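Local coordinates for protein Exo-beta-1,3-glucanase (Streptomyces sp. SirexAA-E, PDB 4PEY) that hydrolyses laminarin and laminarioligosaccharides as an exo-beta-1,3-glucanase of glycoside hydrolase family 55, working from non-reducing ends to produce glucose and laminaribiose, at residues 209-214 against 522-527; 410-415 against 466-471; 450-455 against 478-483; 533-538 against 545-550. The protein carries 1 engineered substitution. All blocks are in the same frame, centred on the assembly; numbering follows the deposited sequence.

From the N terminus, 209-214 comes first, on strand 210-220 late in the first beta-helical half, and is separated from its partner 522-527 by 307 residues; contact 1 thus ties the two halves together and encloses contacts 2 and 3. Within that long loop, 410-415 and 450-455 open before 466-471 and 478-483 close them, so contacts 2 and 3 cross: one joins two loops beside the substrate site, the other two strands inside the second beta-helix. Contact 4 follows in series as a short local closure near the C terminus. Contact 1 touches contact 3 through Leu213 on Ile453 and Phe522 on Tyr480, and contact 4 through Val527 on Tyr536.

Contact 1 (209-214 against 522-527); sequences PYTTLE and FHDLLV
Thr211 and Asp524 approach from opposite directions, the threonine hydroxyl OG1 donating to the carboxylate oxygen OD2 of the aspartate in a very short hydrogen bond of 2.5 Å. The methyl group of the same threonine lies beside this bond, with CG2 3.6 Å from Asp524 OD2. Backbones stay well apart, the nearest CA atoms being those of Thr211 and Asp524 at 6.9 Å, so the two side chains span the gap between strand 210-220 of the first beta-helical half and strand 520-529 of the second. Asp524 sits where the latter strand turns a corner with positive phi (63°). Its CG lies opposite the carbonyl carbon across CA-CB (chi1 -57°), which carries the carboxylate out to the threonine. Further out, Gln203 NE2 gives OD2 a second hydrogen bond, and the same glutamine takes the backbone N-H of Thr212 on its OE1, linking aspartate and strand through one amide. Thr211 also packs on Trp492, whose ring stacks with that of His523. Both partners are buried, and two neutral donors converge on one carboxylate oxygen; such a grip would probably help Asp524 remain charged inside the junction between the two halves.

Contact 2 (410-415 against 466-471); sequences VGWETN and QAAIQN
Two loops of the second beta-helix, projecting beside the substrate-binding region, meet where the indole of Trp412 reaches the 3-10 turn 467-468 and Ile469 just after it. Loop 410-415 lies between strands 399-403 and 419-423, and its tryptophan side chain is about 4 Å, nearest atoms, from that of the substrate-binding Arg403, although a bound glucose unit lies about 14 Å from the Trp412 side chain. The contact is carried by the NE1 and six-membered side of the indole. CG stands trans to the backbone N (chi1 -175°), extending the ring away from its loop toward 466-471. There CZ2 of Trp412 lies 4.0 Å from Ala468 CB, and the carbonyl oxygen of Ala468 comes up to the ring edge, near the ring plane. CH2 of the tryptophan meets CG2 of Ile469 at 3.8 Å, the two side chains crossing at about a right angle. Ala460, Asp462 and Pro464 add further contacts to the indole.

The first loop is braced from within: Asn415 N bonds to Gly411 O, while Asn415 OD1 receives Gly411 N in a nearly straight bond (176°) that arrives 44° above the carbonyl plane. Bonds from Asn415 ND2 to Ile375 O and Ala404 O, and from Arg403 NE to Asn415 O, hold it to its surroundings. In the other loop Ile469 N bonds to Gln466 O, forming the turn that presents Ala468. The polar link between the loops is a water in the indole plane, which accepts from Trp412 NE1 at 3.2 Å and donates to Ala468 O at 2.9 Å.

Contact 3 (450-455 against 478-483); sequences GKTIFY and AAYKVD
Tyr455 and Tyr480 meet inside the right-handed parallel beta-helix of the second half. The chain turns at Ile453, so Thr452 and Tyr455 come from either side of a corner in strand 450-458, while Tyr480 comes from the separate parallel sheet that holds 480-482. Their aromatic contact is T-shaped (edge-to-face). The edge of Tyr480 points into the face of Tyr455, with the ring planes at 60° and centroids 5.3 Å apart, and Tyr480 CD2 stands over the middle of the Tyr455 ring. Both rings leave the backbone with CG trans to N (chi1 -178° for Tyr455, -169° for Tyr480), extending across the interior.

Apolar contacts extend the pair: Tyr455 CE2 packs 3.9 Å from Tyr480 CB and also touches the methyl of Ala479. Met494 and Val443 contact both tyrosines.

Each hydroxyl also has a polar partner. Tyr480 OH lies 2.8 Å from Thr452 OG1, a hydrogen bond in which either may donate, with the threonine oxygen at the ring edge; its stronger hydrogen-bond partner is His489 NE2. A phenylalanine in place of Tyr480 would probably leave Thr452 OG1 and His489 NE2 without the oxygen that joins them in this buried setting. The Tyr455 side chain is about 7 Å from that of substrate-binding Glu436, and its OH gives a weak hydrogen bond to the backbone, 2.7 Å from Tyr455 OH to Ala479 O.

Contact 4 (533-538 against 545-550); sequences KGQYEH and DPTSGD
Gln535 and Thr547 cross obliquely in a hairpin-like return of the chain at the C-terminal end of the second beta-helix, where 535-538 and 545-549 run nearly antiparallel (166°). The bent glutamine (chi2 -76°) turns its amide along the returning loop. Its OE1 takes the Thr547 hydroxyl on a lone pair in the carbonyl plane, Thr547 OG1 to Gln535 OE1 being 2.6 Å. A water that has Gln535 OE1 and Ser548 O within reach may serve either. At the other end of the amide, NE2 donates to the backbone oxygen of Gly549 at 2.9 Å, with that oxygen almost in the amide plane, so both ends of the flat group are held and its rotation fixed. Replacing Gln535 by alanine removes both ends of the amide and is likely to leave the Thr547 hydroxyl without its acceptor and Gly549 O without its donor.

Thr547 points its OG1 between the backbone N and the carbonyl carbon (chi1 57°), which brings the oxygen up to the strand. There it also accepts the backbone N-H of Tyr536, at 2.9 Å from Tyr536 N to Thr547 OG1, while Thr547 N returns a bond to Tyr536 O; a side-chain oxygen thus does one half of a backbone pairing. Thr547 CG2 rests near Tyr536 CB; the Tyr536 ring leads away to a hydroxyl hydrogen-bonded to Ser496 OG, and its side chain lies about 7 Å from that of Ala458, engineered in place of the probable proton donor. Just before Thr547, the ring of Pro546 closes on the strand, its CB 3.3 Å from Tyr536 O.

Contact 1 (209-214 against 522-527)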
loop_
_atom_site.group_PDB
_atom_site.type_symbol
_atom_site.label_atom_id
_atom_site.label_comp_id
_atom_site.label_asym_id
_atom_site.label_seq_id
_atom_site.Cartn_x
_atom_site.Cartn_y
_atom_site.Cartn_z
ATOM N N PRO A 209 -13.739 6.289 16.446
ATOM C CA PRO A 209 -13.238 7.025 15.276
ATOM C C PRO A 209 -13.498 6.277 13.964
ATOM O O PRO A 209 -12.561 5.842 13.280
ATOM C CB PRO A 209 -11.740 7.151 15.560
ATOM C CG PRO A 209 -11.424 5.932 16.396
ATOM C CD PRO A 209 -12.649 5.733 17.266
ATOM N N TYR A 210 -14.778 6.154 13.620
ATOM C CA TYR A 210 -15.201 5.471 12.401
ATOM C C TYR A 210 -15.592 6.465 11.303
ATOM O O TYR A 210 -16.531 7.263 11.465
ATOM C CB TYR A 210 -16.392 4.554 12.688
ATOM C CG TYR A 210 -16.116 3.374 13.597
ATOM C CD1 TYR A 210 -14.888 2.727 13.595
ATOM C CD2 TYR A 210 -17.108 2.899 14.449
ATOM C CE1 TYR A 210 -14.658 1.628 14.426
ATOM C CE2 TYR A 210 -16.890 1.816 15.275
ATOM C CZ TYR A 210 -15.664 1.181 15.259
ATOM O OH TYR A 210 -15.468 0.095 16.086
ATOM N N THR A 211 -14.884 6.389 10.184
ATOM C CA THR A 211 -15.190 7.162 8.987
ATOM C C THR A 211 -15.766 6.186 7.979
ATOM O O THR A 211 -15.057 5.303 7.516
ATOM C CB THR A 211 -13.933 7.844 8.407
ATOM O OG1 THR A 211 -13.416 8.775 9.366
ATOM C CG2 THR A 211 -14.249 8.573 7.096
ATOM N N THR A 212 -17.047 6.328 7.655
ATOM C CA THR A 212 -17.737 5.311 6.872
ATOM C C THR A 212 -18.430 5.901 5.652
ATOM O O THR A 212 -19.333 6.735 5.780
ATOM C CB THR A 212 -18.775 4.568 7.739
ATOM O OG1 THR A 212 -18.115 4.012 8.885
ATOM C CG2 THR A 212 -19.459 3.463 6.944
ATOM N N LEU A 213 -18.004 5.444 4.480
ATOM C CA LEU A 213 -18.595 5.833 3.206
ATOM C C LEU A 213 -19.363 4.645 2.630
ATOM O O LEU A 213 -18.851 3.526 2.605
ATOM C CB LEU A 213 -17.515 6.305 2.226
ATOM C CG LEU A 213 -16.754 7.608 2.505
ATOM C CD1 LEU A 213 -15.903 7.560 3.767
ATOM C CD2 LEU A 213 -15.859 7.918 1.329
ATOM N N GLU A 214 -20.588 4.883 2.168
ATOM C CA GLU A 214 -21.435 3.802 1.668
ATOM C C GLU A 214 -20.818 3.075 0.466
ATOM O O GLU A 214 -20.921 1.849 0.350
ATOM C CB GLU A 214 -22.813 4.356 1.300
ATOM C CG GLU A 214 -23.794 3.325 0.753
ATOM C CD GLU A 214 -24.437 2.475 1.839
ATOM O OE1 GLU A 214 -24.212 2.760 3.034
ATOM O OE2 GLU A 214 -25.176 1.523 1.491
ATOM N N PHE A 522 -12.662 18.554 3.980
ATOM C CA PHE A 522 -12.103 17.407 4.697
ATOM C C PHE A 522 -13.055 16.880 5.750
ATOM O O PHE A 522 -13.829 17.635 6.356
ATOM C CB PHE A 522 -10.756 17.762 5.347
ATOM C CG PHE A 522 -9.667 18.001 4.352
ATOM C CD1 PHE A 522 -9.327 19.289 3.975
ATOM C CD2 PHE A 522 -9.009 16.934 3.755
ATOM C CE1 PHE A 522 -8.335 19.511 3.032
ATOM C CE2 PHE A 522 -8.020 17.149 2.810
ATOM C CZ PHE A 522 -7.674 18.437 2.457
ATOM N N HIS A 523 -12.985 15.573 5.955
ATOM C CA HIS A 523 -13.815 14.897 6.933
ATOM C C HIS A 523 -12.949 14.016 7.801
ATOM O O HIS A 523 -12.211 13.186 7.281
ATOM C CB HIS A 523 -14.888 14.053 6.243
ATOM C CG HIS A 523 -15.593 14.769 5.137
ATOM N ND1 HIS A 523 -16.645 15.632 5.363
ATOM C CD2 HIS A 523 -15.394 14.758 3.797
ATOM C CE1 HIS A 523 -17.063 16.120 4.209
ATOM N NE2 HIS A 523 -16.326 15.601 3.243
ATOM N N ASP A 524 -13.049 14.207 9.115
ATOM C CA ASP A 524 -12.383 13.354 10.098
ATOM C C ASP A 524 -10.857 13.415 9.964
ATOM O O ASP A 524 -10.208 12.460 9.523
ATOM C CB ASP A 524 -12.884 11.902 9.988
ATOM C CG ASP A 524 -14.392 11.780 10.145
ATOM O OD1 ASP A 524 -15.039 12.776 10.518
ATOM O OD2 ASP A 524 -14.936 10.672 9.907
ATOM N N LEU A 525 -10.302 14.555 10.367
ATOM C CA LEU A 525 -8.857 14.774 10.433
ATOM C C LEU A 525 -8.345 14.600 11.857
ATOM O O LEU A 525 -9.056 14.898 12.822
ATOM C CB LEU A 525 -8.502 16.183 9.962
ATOM C CG LEU A 525 -8.904 16.592 8.548
ATOM C CD1 LEU A 525 -8.474 18.025 8.279
ATOM C CD2 LEU A 525 -8.301 15.639 7.531
ATOM N N LEU A 526 -7.102 14.153 11.997
ATOM C CA LEU A 526 -6.489 14.094 13.322
ATOM C C LEU A 526 -4.980 14.212 13.248
ATOM O O LEU A 526 -4.358 13.825 12.247
ATOM C CB LEU A 526 -6.912 12.794 14.021
ATOM C CG LEU A 526 -6.535 11.485 13.319
ATOM C CD1 LEU A 526 -5.866 10.460 14.242
ATOM C CD2 LEU A 526 -7.742 10.921 12.567
ATOM N N VAL A 527 -4.398 14.774 14.303
ATOM C CA VAL A 527 -2.950 14.733 14.482
ATOM C C VAL A 527 -2.639 14.179 15.871
ATOM O O VAL A 527 -3.432 14.312 16.807
ATOM C CB VAL A 527 -2.280 16.119 14.280
ATOM C CG1 VAL A 527 -2.516 16.621 12.855
ATOM C CG2 VAL A 527 -2.769 17.144 15.316
#

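Contact 2 (410-415 against 466-471)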
loop_
_atom_site.group_PDB
_atom_site.type_symbol
_atom_site.label_atom_id
_atom_site.label_comp_id
_atom_site.label_asym_id
_atom_site.label_seq_id
_atom_site.Cartn_x
_atom_site.Cartn_y
_atom_site.Cartn_z
ATOM N N VAL A 410 20.460 5.467 7.169
ATOM C CA VAL A 410 19.407 6.398 7.572
ATOM C C VAL A 410 20.001 7.621 8.270
ATOM O O VAL A 410 20.899 7.499 9.106
ATOM C CB VAL A 410 18.385 5.703 8.515
ATOM C CG1 VAL A 410 17.353 6.692 9.050
ATOM C CG2 VAL A 410 17.695 4.543 7.792
ATOM N N GLY A 411 19.507 8.801 7.914
ATOM C CA GLY A 411 19.948 10.035 8.536
ATOM C C GLY A 411 19.335 11.227 7.834
ATOM O O GLY A 411 18.975 11.135 6.661
ATOM N N TRP A 412 19.242 12.351 8.542
ATOM C CA TRP A 412 18.598 13.552 8.021
ATOM C C TRP A 412 19.148 13.933 6.640
ATOM O O TRP A 412 18.411 14.391 5.766
ATOM C CB TRP A 412 18.770 14.708 9.011
ATOM C CG TRP A 412 18.034 15.959 8.622
ATOM C CD1 TRP A 412 18.586 17.167 8.303
ATOM C CD2 TRP A 412 16.615 16.127 8.508
ATOM N NE1 TRP A 412 17.606 18.073 8.002
ATOM C CE2 TRP A 412 16.385 17.463 8.110
ATOM C CE3 TRP A 412 15.518 15.280 8.704
ATOM C CZ2 TRP A 412 15.101 17.976 7.904
ATOM C CZ3 TRP A 412 14.237 15.793 8.500
ATOM C CH2 TRP A 412 14.042 17.128 8.107
ATOM N N GLU A 413 20.443 13.728 6.442
ATOM C CA GLU A 413 20.998 13.930 5.114
ATOM C C GLU A 413 21.308 12.601 4.420
ATOM O O GLU A 413 21.136 12.496 3.212
ATOM C CB GLU A 413 22.240 14.826 5.178
ATOM C CG GLU A 413 21.897 16.317 5.339
ATOM C CD GLU A 413 20.814 16.797 4.360
ATOM O OE1 GLU A 413 21.101 16.931 3.145
ATOM O OE2 GLU A 413 19.666 17.038 4.808
ATOM N N THR A 414 21.696 11.576 5.173
ATOM C CA THR A 414 22.081 10.285 4.587
ATOM C C THR A 414 20.993 9.653 3.711
ATOM O O THR A 414 21.294 9.164 2.612
ATOM C CB THR A 414 22.500 9.295 5.688
ATOM O OG1 THR A 414 23.585 9.866 6.432
ATOM C CG2 THR A 414 22.950 7.959 5.093
ATOM N N ASN A 415 19.741 9.669 4.163
ATOM C CA ASN A 415 18.660 9.241 3.275
ATOM C C ASN A 415 17.610 10.338 3.092
ATOM O O ASN A 415 16.402 10.090 3.127
ATOM C CB ASN A 415 18.012 7.912 3.742
ATOM C CG ASN A 415 17.139 8.041 4.992
ATOM O OD1 ASN A 415 17.429 8.815 5.899
ATOM N ND2 ASN A 415 16.075 7.230 5.051
ATOM N N GLN A 466 14.318 23.069 14.857
ATOM C CA GLN A 466 13.192 23.766 14.255
ATOM C C GLN A 466 13.547 24.372 12.894
ATOM O O GLN A 466 12.765 24.287 11.944
ATOM C CB GLN A 466 12.688 24.855 15.199
ATOM C CG GLN A 466 11.314 25.377 14.833
ATOM C CD GLN A 466 10.245 24.315 15.019
ATOM O OE1 GLN A 466 10.103 23.762 16.113
ATOM N NE2 GLN A 466 9.504 24.000 13.943
ATOM N N ALA A 467 14.733 24.968 12.802
ATOM C CA ALA A 467 15.177 25.615 11.569
ATOM C C ALA A 467 15.207 24.656 10.382
ATOM O O ALA A 467 14.987 25.066 9.238
ATOM C CB ALA A 467 16.549 26.227 11.768
ATOM N N ALA A 468 15.483 23.385 10.660
ATOM C CA ALA A 468 15.646 22.382 9.610
ATOM C C ALA A 468 14.351 22.115 8.855
ATOM O O ALA A 468 14.381 21.610 7.735
ATOM C CB ALA A 468 16.183 21.086 10.201
ATOM N N ILE A 469 13.214 22.439 9.467
ATOM C CA ILE A 469 11.936 22.218 8.800
ATOM C C ILE A 469 11.146 23.520 8.641
ATOM O O ILE A 469 9.939 23.499 8.428
ATOM C CB ILE A 469 11.071 21.162 9.544
ATOM C CG1 ILE A 469 10.789 21.573 10.998
ATOM C CG2 ILE A 469 11.734 19.785 9.457
ATOM C CD1 ILE A 469 9.838 20.628 11.730
ATOM N N GLN A 470 11.829 24.657 8.731
ATOM C CA GLN A 470 11.146 25.932 8.528
ATOM C C GLN A 470 10.667 26.033 7.079
ATOM O O GLN A 470 11.407 25.731 6.143
ATOM C CB GLN A 470 12.052 27.111 8.883
ATOM C CG GLN A 470 11.324 28.457 8.918
ATOM C CD GLN A 470 10.376 28.603 10.112
ATOM O OE1 GLN A 470 10.589 28.012 11.177
ATOM N NE2 GLN A 470 9.331 29.405 9.938
ATOM N N ASN A 471 9.415 26.449 6.920
ATOM C CA ASN A 471 8.720 26.456 5.641
ATOM C C ASN A 471 8.145 27.847 5.398
ATOM O O ASN A 471 6.954 28.075 5.583
ATOM C CB ASN A 471 7.623 25.385 5.660
ATOM C CG ASN A 471 6.732 25.404 4.426
ATOM O OD1 ASN A 471 7.102 25.920 3.369
ATOM N ND2 ASN A 471 5.538 24.830 4.563
HETATM O O HOH W 1 16.939 20.850 6.535
#

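Contact 3 (450-455 against 478-483)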
loop_
_atom_site.group_PDB
_atom_site.type_symbol
_atom_site.label_atom_id
_atom_site.label_comp_id
_atom_site.label_asym_id
_atom_site.label_seq_id
_atom_site.Cartn_x
_atom_site.Cartn_y
_atom_site.Cartn_z
ATOM N N GLY A 450 -9.248 16.169 -6.736
ATOM C CA GLY A 450 -8.658 15.011 -6.089
ATOM C C GLY A 450 -9.525 14.509 -4.948
ATOM O O GLY A 450 -10.270 15.273 -4.318
ATOM N N LYS A 451 -9.434 13.211 -4.688
ATOM C CA LYS A 451 -10.119 12.583 -3.568
ATOM C C LYS A 451 -9.181 11.604 -2.885
ATOM O O LYS A 451 -8.517 10.814 -3.563
ATOM C CB LYS A 451 -11.378 11.850 -4.040
ATOM C CG LYS A 451 -12.496 12.772 -4.480
ATOM C CD LYS A 451 -13.707 11.975 -4.930
ATOM C CE LYS A 451 -14.761 12.903 -5.514
ATOM N NZ LYS A 451 -15.930 12.180 -6.084
ATOM N N THR A 452 -9.125 11.663 -1.553
ATOM C CA THR A 452 -8.378 10.684 -0.773
ATOM C C THR A 452 -9.289 10.070 0.270
ATOM O O THR A 452 -9.919 10.791 1.050
ATOM C CB THR A 452 -7.145 11.307 -0.074
ATOM O OG1 THR A 452 -6.182 11.668 -1.066
ATOM C CG2 THR A 452 -6.506 10.312 0.905
ATOM N N ILE A 453 -9.364 8.742 0.260
ATOM C CA ILE A 453 -10.102 7.995 1.262
ATOM C C ILE A 453 -9.078 7.166 2.028
ATOM O O ILE A 453 -8.480 6.244 1.471
ATOM C CB ILE A 453 -11.188 7.101 0.641
ATOM C CG1 ILE A 453 -12.209 7.958 -0.118
ATOM C CG2 ILE A 453 -11.899 6.286 1.729
ATOM C CD1 ILE A 453 -13.154 7.151 -0.973
ATOM N N PHE A 454 -8.884 7.559 3.291
ATOM C CA PHE A 454 -7.863 7.079 4.234
ATOM C C PHE A 454 -6.448 7.599 3.948
ATOM O O PHE A 454 -5.858 7.330 2.898
ATOM C CB PHE A 454 -7.796 5.548 4.326
ATOM C CG PHE A 454 -6.802 5.076 5.362
ATOM C CD1 PHE A 454 -7.197 4.857 6.678
ATOM C CD2 PHE A 454 -5.465 4.888 5.030
ATOM C CE1 PHE A 454 -6.278 4.442 7.638
ATOM C CE2 PHE A 454 -4.545 4.488 5.980
ATOM C CZ PHE A 454 -4.949 4.254 7.284
ATOM N N TYR A 455 -5.893 8.302 4.929
ATOM C CA TYR A 455 -4.501 8.728 4.882
ATOM C C TYR A 455 -3.834 8.437 6.211
ATOM O O TYR A 455 -4.396 8.730 7.272
ATOM C CB TYR A 455 -4.390 10.223 4.565
ATOM C CG TYR A 455 -2.971 10.748 4.454
ATOM C CD1 TYR A 455 -2.071 10.181 3.558
ATOM C CD2 TYR A 455 -2.536 11.831 5.227
ATOM C CE1 TYR A 455 -0.778 10.662 3.434
ATOM C CE2 TYR A 455 -1.237 12.334 5.104
ATOM C CZ TYR A 455 -0.363 11.747 4.205
ATOM O OH TYR A 455 0.926 12.224 4.066
ATOM N N ALA A 478 3.482 20.569 5.994
ATOM C CA ALA A 478 2.315 19.697 6.133
ATOM C C ALA A 478 2.586 18.265 5.641
ATOM O O ALA A 478 3.320 18.050 4.672
ATOM C CB ALA A 478 1.121 20.280 5.381
ATOM N N ALA A 479 1.983 17.291 6.312
ATOM C CA ALA A 479 1.962 15.916 5.814
ATOM C C ALA A 479 1.127 15.795 4.539
ATOM O O ALA A 479 1.354 14.905 3.724
ATOM C CB ALA A 479 1.424 14.992 6.872
ATOM N N TYR A 480 0.148 16.685 4.396
ATOM C CA TYR A 480 -0.778 16.654 3.274
ATOM C C TYR A 480 -1.152 18.088 2.936
ATOM O O TYR A 480 -1.851 18.752 3.701
ATOM C CB TYR A 480 -2.003 15.819 3.631
ATOM C CG TYR A 480 -2.961 15.455 2.512
ATOM C CD1 TYR A 480 -3.922 16.362 2.067
ATOM C CD2 TYR A 480 -2.965 14.172 1.965
ATOM C CE1 TYR A 480 -4.835 16.013 1.070
ATOM C CE2 TYR A 480 -3.859 13.812 0.971
ATOM C CZ TYR A 480 -4.807 14.730 0.537
ATOM O OH TYR A 480 -5.712 14.367 -0.439
ATOM N N LYS A 481 -0.651 18.555 1.797
ATOM C CA LYS A 481 -0.841 19.924 1.351
ATOM C C LYS A 481 -1.634 19.977 0.057
ATOM O O LYS A 481 -1.246 19.366 -0.937
ATOM C CB LYS A 481 0.504 20.619 1.133
ATOM C CG LYS A 481 0.356 22.017 0.532
ATOM C CD LYS A 481 1.674 22.602 0.098
ATOM C CE LYS A 481 1.487 23.987 -0.523
ATOM N NZ LYS A 481 1.067 25.029 0.462
ATOM N N VAL A 482 -2.740 20.714 0.081
ATOM C CA VAL A 482 -3.477 21.056 -1.126
ATOM C C VAL A 482 -3.072 22.470 -1.511
ATOM O O VAL A 482 -3.215 23.395 -0.704
ATOM C CB VAL A 482 -4.999 20.962 -0.905
ATOM C CG1 VAL A 482 -5.766 21.317 -2.176
ATOM C CG2 VAL A 482 -5.370 19.558 -0.419
ATOM N N ASP A 483 -2.551 22.640 -2.724
ATOM C CA ASP A 483 -2.097 23.960 -3.167
ATOM C C ASP A 483 -3.204 25.008 -3.073
ATOM O O ASP A 483 -4.383 24.698 -3.280
ATOM C CB ASP A 483 -1.575 23.899 -4.602
ATOM C CG ASP A 483 -0.224 23.229 -4.706
ATOM O OD1 ASP A 483 0.354 22.864 -3.655
ATOM O OD2 ASP A 483 0.263 23.086 -5.848
#

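Contact 4 (533-538 against 545-550)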
loop_
_atom_site.group_PDB
_atom_site.type_symbol
_atom_site.label_atom_id
_atom_site.label_comp_id
_atom_site.label_asym_id
_atom_site.label_seq_id
_atom_site.Cartn_x
_atom_site.Cartn_y
_atom_site.Cartn_z
ATOM N N LYS A 533 6.861 13.557 22.043
ATOM C CA LYS A 533 8.082 13.861 21.306
ATOM C C LYS A 533 7.752 14.846 20.188
ATOM O O LYS A 533 7.416 14.453 19.057
ATOM C CB LYS A 533 8.711 12.580 20.755
ATOM C CG LYS A 533 9.061 11.560 21.838
ATOM C CD LYS A 533 10.217 12.050 22.685
ATOM C CE LYS A 533 10.619 11.036 23.751
ATOM N NZ LYS A 533 11.687 11.603 24.616
ATOM N N GLY A 534 7.864 16.131 20.520
ATOM C CA GLY A 534 7.355 17.203 19.683
ATOM C C GLY A 534 5.853 17.344 19.874
ATOM O O GLY A 534 5.223 16.497 20.512
ATOM N N GLN A 535 5.273 18.411 19.327
ATOM C CA GLN A 535 3.820 18.603 19.362
ATOM C C GLN A 535 3.352 19.272 18.077
ATOM O O GLN A 535 4.138 19.972 17.419
ATOM C CB GLN A 535 3.380 19.479 20.550
ATOM C CG GLN A 535 3.847 19.036 21.947
ATOM C CD GLN A 535 3.068 17.854 22.514
ATOM O OE1 GLN A 535 2.115 17.371 21.914
ATOM N NE2 GLN A 535 3.474 17.399 23.694
ATOM N N TYR A 536 2.068 19.092 17.754
ATOM C CA TYR A 536 1.395 19.879 16.720
ATOM C C TYR A 536 0.816 21.151 17.317
ATOM O O TYR A 536 0.331 21.144 18.452
ATOM C CB TYR A 536 0.266 19.085 16.055
ATOM C CG TYR A 536 0.746 17.945 15.200
ATOM C CD1 TYR A 536 1.159 16.747 15.774
ATOM C CD2 TYR A 536 0.769 18.056 13.810
ATOM C CE1 TYR A 536 1.607 15.702 14.991
ATOM C CE2 TYR A 536 1.216 17.010 13.011
ATOM C CZ TYR A 536 1.633 15.832 13.613
ATOM O OH TYR A 536 2.080 14.778 12.843
ATOM N N GLU A 537 0.859 22.239 16.558
ATOM C CA GLU A 537 0.232 23.483 16.991
ATOM C C GLU A 537 -1.251 23.493 16.638
ATOM O O GLU A 537 -2.064 24.110 17.338
ATOM C CB GLU A 537 0.948 24.682 16.360
ATOM C CG GLU A 537 2.396 24.774 16.807
ATOM C CD GLU A 537 3.117 25.993 16.279
ATOM O OE1 GLU A 537 2.879 26.381 15.119
ATOM O OE2 GLU A 537 3.938 26.554 17.033
ATOM N N HIS A 538 -1.585 22.821 15.537
ATOM C CA HIS A 538 -2.946 22.766 15.012
ATOM C C HIS A 538 -3.131 21.481 14.218
ATOM O O HIS A 538 -2.171 20.747 13.978
ATOM C CB HIS A 538 -3.247 23.977 14.119
ATOM C CG HIS A 538 -3.224 25.285 14.849
ATOM N ND1 HIS A 538 -4.196 25.645 15.756
ATOM C CD2 HIS A 538 -2.341 26.314 14.812
ATOM C CE1 HIS A 538 -3.917 26.842 16.246
ATOM N NE2 HIS A 538 -2.798 27.270 15.688
ATOM N N ASP A 545 -7.166 22.050 17.849
ATOM C CA ASP A 545 -6.340 22.207 19.045
ATOM C C ASP A 545 -4.909 21.747 18.803
ATOM O O ASP A 545 -4.676 20.825 18.024
ATOM C CB ASP A 545 -6.909 21.406 20.222
ATOM C CG ASP A 545 -8.275 21.880 20.663
ATOM O OD1 ASP A 545 -8.680 23.007 20.311
ATOM O OD2 ASP A 545 -8.939 21.114 21.396
ATOM N N PRO A 546 -3.945 22.362 19.505
ATOM C CA PRO A 546 -2.613 21.760 19.538
ATOM C C PRO A 546 -2.669 20.420 20.252
ATOM O O PRO A 546 -3.585 20.187 21.041
ATOM C CB PRO A 546 -1.788 22.767 20.344
ATOM C CG PRO A 546 -2.803 23.450 21.222
ATOM C CD PRO A 546 -4.043 23.547 20.376
ATOM N N THR A 547 -1.714 19.537 19.993
ATOM C CA THR A 547 -1.577 18.382 20.866
ATOM C C THR A 547 -0.915 18.854 22.162
ATOM O O THR A 547 -0.214 19.873 22.179
ATOM C CB THR A 547 -0.759 17.256 20.213
ATOM O OG1 THR A 547 0.539 17.738 19.829
ATOM C CG2 THR A 547 -1.491 16.711 18.980
ATOM N N SER A 548 -1.159 18.132 23.251
ATOM C CA SER A 548 -0.539 18.469 24.533
ATOM C C SER A 548 -0.313 17.212 25.360
ATOM O O SER A 548 -0.868 16.159 25.054
ATOM C CB SER A 548 -1.400 19.469 25.310
ATOM O OG SER A 548 -2.596 18.875 25.768
ATOM N N GLY A 549 0.512 17.323 26.398
ATOM C CA GLY A 549 0.823 16.188 27.251
ATOM C C GLY A 549 1.757 15.193 26.585
ATOM O O GLY A 549 2.234 15.423 25.469
ATOM N N ASP A 550 2.028 14.087 27.270
ATOM C CA ASP A 550 2.811 13.006 26.680
ATOM C C ASP A 550 1.991 11.726 26.595
ATOM O O ASP A 550 2.545 10.624 26.550
ATOM C CB ASP A 550 4.100 12.753 27.469
ATOM C CG ASP A 550 3.851 12.279 28.901
ATOM O OD1 ASP A 550 2.681 12.104 29.303
ATOM O OD2 ASP A 550 4.847 12.063 29.630
HETATM O O HOH W 2 0.528 15.204 22.843
#